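Local coordinates for protein (thiaminase I) (Bacillus subtilis, PDB 3THI), which catalyses the breakdown of thiamin by base exchange, probably displacing the thiazole with a nucleophile such as an organic base, at residues L3-Y8 against K279-V284; A286-V291 against H312-A317. All blocks are in the same frame, centred on the assembly; numbering follows the deposited sequence.

Contact 1: L3-Y8 against K279-V284; sequences LKVAIY and KKLANV
The carbonyl oxygen of Lys-279 is gripped by two donors of Asn-283, one helical turn on, with Leu-281, which meets Leu-3 and Val-5 across the contact, midway between them. One donor is the helical backbone N of Asn-283, 3.0 Å from Lys-279 O. The other is its side chain: ND2 of Asn-283 also stands 3.0 Å from Lys-279 O, in a bent bond with 143° at the hydrogen. This amide nitrogen lies 45° out of the carbonyl plane, on the face away from the backbone donor, so the oxygen is held from both faces. The same amide bonds outward to Asp-76 O and Asp-78 N, which pins a loop to the helix and fixes the rotation of the asparagine.

The contact itself is purely apolar and small. Leu-281 sends one branch to the strand, its CG anti to the backbone N (chi1 177°), and CD2 does all the touching. It meets Val-5 tip to tip: Leu-281 CD2 is 3.4 Å from Val-5 CG2, tighter than a usual van der Waals contact, and 3.9 Å from Val-5 CG1, so the methyl faces both branches of the valine but presses on CG2. Leu-3 instead slides past Leu-281 in the opposite direction, with CD1 3.9 Å from Leu-281 CD2.

Lys-4, between Leu-3 and Val-5 in the strand, points away from the helix and forms a salt bridge with Asp-49. Strand 2-6 runs parallel to strands 33-36 and 52-56, which flank it, and their Leu-34 and Val-52 also touch Leu-281. Trp-25 of helix 14-28 packs on both Leu-3 and Leu-281, placing helices 14-28 and 275-286 together over one face of these three strands.

Contact 2: A286-V291 against H312-A317; sequences ASADTV and HQVYEA
Gln-313 meets Ala-288 with the first part of its side chain alone. CB of Gln-313 lies 3.8 Å from CB of Ala-288, and its CG, anti to the backbone N (chi1 -167°), is 3.9 Å from the same methyl. The chain then bends at chi2 (71°), carrying CD and the amide away from the other helix toward the exposed side, so only the aliphatic root packs.

Val-314 fills the buried side with both branches. Its CG2 sits over the backbone of the alanine, 3.7 Å from Ala-288 O and 3.8 Å from Ala-288 CA, while CG1 reaches CG1 of Val-291 at 4.1 Å, where the two valines cross at about a right angle. Because Ala-288 ends at CB, the backbones come close: CA of Ala-288 and CA of Val-314 are 5.5 Å apart. Pro-309 of strand 308-309 touches both valines and extends the apolar patch.

Ser-287, at the N-cap position, precedes helix 288-295, and Ala-288 is in that helix's first turn. The result is close helix-helix packing through a small residue, here between two short helices, 288-295 and 312-318.

How the contacts relate
Contact 1 is wholly buried and joins a helix to a strand; contact 2 joins two helices and is only partly buried, with Gln-313 at its exposed margin. No hydrogen bond crosses either one, but contact 1 rests on methyl groups alone, whereas contact 2 also brings a methyl against a backbone carbonyl. Their touching residues lie on different helices and strands, yet helix 275-286 leads directly into helix 288-295; across the turn Val-284 O probably accepts a hydrogen bond from Thr-290 OG1 (2.7 Å) and bonds to Ser-287 OG. Helix 14-28 touches both regions, through Trp-25 at contact 1 and by packing against Thr-290 beside contact 2.

Contact 1: L3-Y8 against K279-V284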
loop_
_atom_site.group_PDB
_atom_site.type_symbol
_atom_site.label_atom_id
_atom_site.label_comp_id
_atom_site.label_asym_id
_atom_site.label_seq_id
_atom_site.Cartn_x
_atom_site.Cartn_y
_atom_site.Cartn_z
ATOM N N LEU A 3 10.185 22.313 11.367
ATOM C CA LEU A 3 10.235 20.851 11.365
ATOM C C LEU A 3 10.353 20.335 9.934
ATOM O O LEU A 3 9.646 20.814 9.039
ATOM C CB LEU A 3 8.988 20.244 12.060
ATOM C CG LEU A 3 8.790 20.465 13.574
ATOM C CD1 LEU A 3 7.401 20.002 14.001
ATOM C CD2 LEU A 3 9.840 19.731 14.384
ATOM N N LYS A 4 11.290 19.409 9.715
ATOM C CA LYS A 4 11.477 18.792 8.403
ATOM C C LYS A 4 10.581 17.555 8.387
ATOM O O LYS A 4 10.696 16.664 9.244
ATOM C CB LYS A 4 12.937 18.430 8.146
ATOM C CG LYS A 4 13.807 19.643 7.902
ATOM C CD LYS A 4 15.243 19.276 7.559
ATOM C CE LYS A 4 16.076 20.544 7.361
ATOM N NZ LYS A 4 17.525 20.296 7.117
ATOM N N VAL A 5 9.664 17.534 7.428
ATOM C CA VAL A 5 8.682 16.473 7.318
ATOM C C VAL A 5 8.695 15.866 5.943
ATOM O O VAL A 5 8.890 16.573 4.956
ATOM C CB VAL A 5 7.248 17.039 7.495
ATOM C CG1 VAL A 5 6.291 15.956 7.967
ATOM C CG2 VAL A 5 7.247 18.231 8.416
ATOM N N ALA A 6 8.421 14.569 5.879
ATOM C CA ALA A 6 8.345 13.863 4.608
ATOM C C ALA A 6 7.066 13.031 4.568
ATOM O O ALA A 6 6.843 12.184 5.441
ATOM C CB ALA A 6 9.558 12.967 4.405
ATOM N N ILE A 7 6.190 13.339 3.612
ATOM C CA ILE A 7 4.949 12.582 3.437
ATOM C C ILE A 7 5.253 11.339 2.579
ATOM O O ILE A 7 6.337 11.237 1.991
ATOM C CB ILE A 7 3.800 13.456 2.817
ATOM C CG1 ILE A 7 4.229 14.150 1.522
ATOM C CG2 ILE A 7 3.354 14.492 3.813
ATOM C CD1 ILE A 7 4.184 13.279 0.294
ATOM N N TYR A 8 4.341 10.372 2.556
ATOM C CA TYR A 8 4.555 9.159 1.761
ATOM C C TYR A 8 4.486 9.512 0.272
ATOM O O TYR A 8 3.450 9.932 -0.227
ATOM C CB TYR A 8 3.530 8.087 2.121
ATOM C CG TYR A 8 3.887 6.733 1.575
ATOM C CD1 TYR A 8 5.004 6.039 2.047
ATOM C CD2 TYR A 8 3.120 6.146 0.575
ATOM C CE1 TYR A 8 5.344 4.790 1.528
ATOM C CE2 TYR A 8 3.449 4.902 0.051
ATOM C CZ TYR A 8 4.559 4.232 0.526
ATOM O OH TYR A 8 4.882 3.014 -0.024
ATOM N N LYS A 279 5.679 14.750 17.695
ATOM C CA LYS A 279 4.602 13.800 17.976
ATOM C C LYS A 279 3.276 14.450 17.603
ATOM O O LYS A 279 2.363 13.801 17.085
ATOM C CB LYS A 279 4.584 13.446 19.464
ATOM C CG LYS A 279 5.591 12.389 19.900
ATOM C CD LYS A 279 5.730 12.431 21.416
ATOM C CE LYS A 279 6.372 11.174 21.977
ATOM N NZ LYS A 279 7.726 10.919 21.483
ATOM N N LYS A 280 3.184 15.746 17.875
ATOM C CA LYS A 280 1.988 16.510 17.586
ATOM C C LYS A 280 1.763 16.534 16.069
ATOM O O LYS A 280 0.643 16.345 15.592
ATOM C CB LYS A 280 2.145 17.916 18.158
ATOM C CG LYS A 280 0.830 18.632 18.409
ATOM C CD LYS A 280 1.030 20.018 18.983
ATOM C CE LYS A 280 -0.314 20.665 19.282
ATOM N NZ LYS A 280 -0.174 22.081 19.737
ATOM N N LEU A 281 2.841 16.743 15.315
ATOM C CA LEU A 281 2.788 16.764 13.855
ATOM C C LEU A 281 2.438 15.383 13.300
ATOM O O LEU A 281 1.615 15.261 12.392
ATOM C CB LEU A 281 4.133 17.238 13.286
ATOM C CG LEU A 281 4.263 17.255 11.760
ATOM C CD1 LEU A 281 3.228 18.187 11.131
ATOM C CD2 LEU A 281 5.657 17.674 11.384
ATOM N N ALA A 282 3.078 14.343 13.831
ATOM C CA ALA A 282 2.796 12.975 13.400
ATOM C C ALA A 282 1.295 12.694 13.536
ATOM O O ALA A 282 0.669 12.134 12.644
ATOM C CB ALA A 282 3.598 11.987 14.246
ATOM N N ASN A 283 0.719 13.120 14.654
ATOM C CA ASN A 283 -0.701 12.932 14.904
ATOM C C ASN A 283 -1.575 13.676 13.909
ATOM O O ASN A 283 -2.572 13.130 13.429
ATOM C CB ASN A 283 -1.046 13.330 16.333
ATOM C CG ASN A 283 -0.959 12.158 17.284
ATOM O OD1 ASN A 283 -1.783 11.241 17.232
ATOM N ND2 ASN A 283 0.057 12.158 18.131
ATOM N N VAL A 284 -1.206 14.923 13.613
ATOM C CA VAL A 284 -1.936 15.741 12.643
ATOM C C VAL A 284 -1.870 15.031 11.287
ATOM O O VAL A 284 -2.890 14.806 10.648
ATOM C CB VAL A 284 -1.325 17.174 12.517
ATOM C CG1 VAL A 284 -1.876 17.883 11.292
ATOM C CG2 VAL A 284 -1.630 18.004 13.767
#

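Contact 2: A286-V291 against H312-A317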
loop_
_atom_site.group_PDB
_atom_site.type_symbol
_atom_site.label_atom_id
_atom_site.label_comp_id
_atom_site.label_asym_id
_atom_site.label_seq_id
_atom_site.Cartn_x
_atom_site.Cartn_y
_atom_site.Cartn_z
ATOM N N ALA A 286 -1.593 12.041 10.635
ATOM C CA ALA A 286 -2.376 10.812 10.667
ATOM C C ALA A 286 -3.824 11.065 11.101
ATOM O O ALA A 286 -4.642 10.133 11.137
ATOM C CB ALA A 286 -1.711 9.804 11.604
ATOM N N SER A 287 -4.154 12.323 11.402
ATOM C CA SER A 287 -5.506 12.653 11.856
ATOM C C SER A 287 -6.525 12.377 10.775
ATOM O O SER A 287 -6.202 12.397 9.583
ATOM C CB SER A 287 -5.626 14.116 12.306
ATOM O OG SER A 287 -5.856 14.989 11.206
ATOM N N ALA A 288 -7.754 12.113 11.206
ATOM C CA ALA A 288 -8.847 11.839 10.305
ATOM C C ALA A 288 -9.111 13.050 9.401
ATOM O O ALA A 288 -9.365 12.904 8.198
ATOM C CB ALA A 288 -10.086 11.462 11.106
ATOM N N ASP A 289 -9.001 14.246 9.975
ATOM C CA ASP A 289 -9.208 15.486 9.227
ATOM C C ASP A 289 -8.213 15.629 8.070
ATOM O O ASP A 289 -8.603 15.919 6.935
ATOM C CB ASP A 289 -9.077 16.698 10.155
ATOM C CG ASP A 289 -10.331 16.970 10.961
ATOM O OD1 ASP A 289 -11.269 16.151 10.943
ATOM O OD2 ASP A 289 -10.381 18.027 11.620
ATOM N N THR A 290 -6.929 15.449 8.376
ATOM C CA THR A 290 -5.865 15.566 7.386
ATOM C C THR A 290 -5.993 14.539 6.268
ATOM O O THR A 290 -5.944 14.897 5.092
ATOM C CB THR A 290 -4.480 15.393 8.031
ATOM O OG1 THR A 290 -4.295 16.388 9.040
ATOM C CG2 THR A 290 -3.392 15.545 6.994
ATOM N N VAL A 291 -6.153 13.266 6.639
ATOM C CA VAL A 291 -6.269 12.198 5.651
ATOM C C VAL A 291 -7.500 12.375 4.768
ATOM O O VAL A 291 -7.431 12.175 3.551
ATOM C CB VAL A 291 -6.235 10.789 6.305
ATOM C CG1 VAL A 291 -6.618 9.713 5.290
ATOM C CG2 VAL A 291 -4.831 10.497 6.816
ATOM N N HIS A 312 -11.486 4.880 11.031
ATOM C CA HIS A 312 -12.886 4.670 10.651
ATOM C C HIS A 312 -13.538 5.981 10.220
ATOM O O HIS A 312 -14.285 6.029 9.242
ATOM C CB HIS A 312 -13.702 4.116 11.830
ATOM C CG HIS A 312 -13.307 2.741 12.262
ATOM N ND1 HIS A 312 -13.582 1.616 11.513
ATOM C CD2 HIS A 312 -12.694 2.304 13.389
ATOM C CE1 HIS A 312 -13.157 0.545 12.162
ATOM N NE2 HIS A 312 -12.615 0.935 13.302
ATOM N N GLN A 313 -13.274 7.039 10.986
ATOM C CA GLN A 313 -13.829 8.372 10.731
ATOM C C GLN A 313 -13.721 8.846 9.275
ATOM O O GLN A 313 -14.644 9.478 8.759
ATOM C CB GLN A 313 -13.167 9.389 11.664
ATOM C CG GLN A 313 -13.850 10.742 11.741
ATOM C CD GLN A 313 -15.168 10.687 12.485
ATOM O OE1 GLN A 313 -16.216 11.055 11.948
ATOM N NE2 GLN A 313 -15.123 10.228 13.733
ATOM N N VAL A 314 -12.611 8.527 8.612
ATOM C CA VAL A 314 -12.417 8.943 7.224
ATOM C C VAL A 314 -13.366 8.192 6.288
ATOM O O VAL A 314 -13.918 8.775 5.364
ATOM C CB VAL A 314 -10.954 8.765 6.761
ATOM C CG1 VAL A 314 -10.726 9.510 5.459
ATOM C CG2 VAL A 314 -10.008 9.285 7.810
ATOM N N TYR A 315 -13.560 6.900 6.531
ATOM C CA TYR A 315 -14.474 6.111 5.714
ATOM C C TYR A 315 -15.889 6.610 5.945
ATOM O O TYR A 315 -16.691 6.694 5.016
ATOM C CB TYR A 315 -14.400 4.642 6.102
ATOM C CG TYR A 315 -13.127 3.974 5.665
ATOM C CD1 TYR A 315 -12.948 3.599 4.330
ATOM C CD2 TYR A 315 -12.098 3.721 6.576
ATOM C CE1 TYR A 315 -11.786 2.986 3.910
ATOM C CE2 TYR A 315 -10.918 3.109 6.165
ATOM C CZ TYR A 315 -10.775 2.745 4.824
ATOM O OH TYR A 315 -9.627 2.146 4.389
ATOM N N GLU A 316 -16.190 6.928 7.197
ATOM C CA GLU A 316 -17.501 7.428 7.568
ATOM C C GLU A 316 -17.772 8.734 6.816
ATOM O O GLU A 316 -18.796 8.877 6.150
ATOM C CB GLU A 316 -17.556 7.644 9.087
ATOM C CG GLU A 316 -17.255 6.360 9.905
ATOM C CD GLU A 316 -17.031 6.599 11.416
ATOM O OE1 GLU A 316 -16.929 7.769 11.852
ATOM O OE2 GLU A 316 -16.948 5.602 12.173
ATOM N N ALA A 317 -16.795 9.639 6.847
ATOM C CA ALA A 317 -16.904 10.941 6.192
ATOM C C ALA A 317 -16.863 10.931 4.665
ATOM O O ALA A 317 -17.535 11.744 4.017
ATOM C CB ALA A 317 -15.840 11.882 6.730
#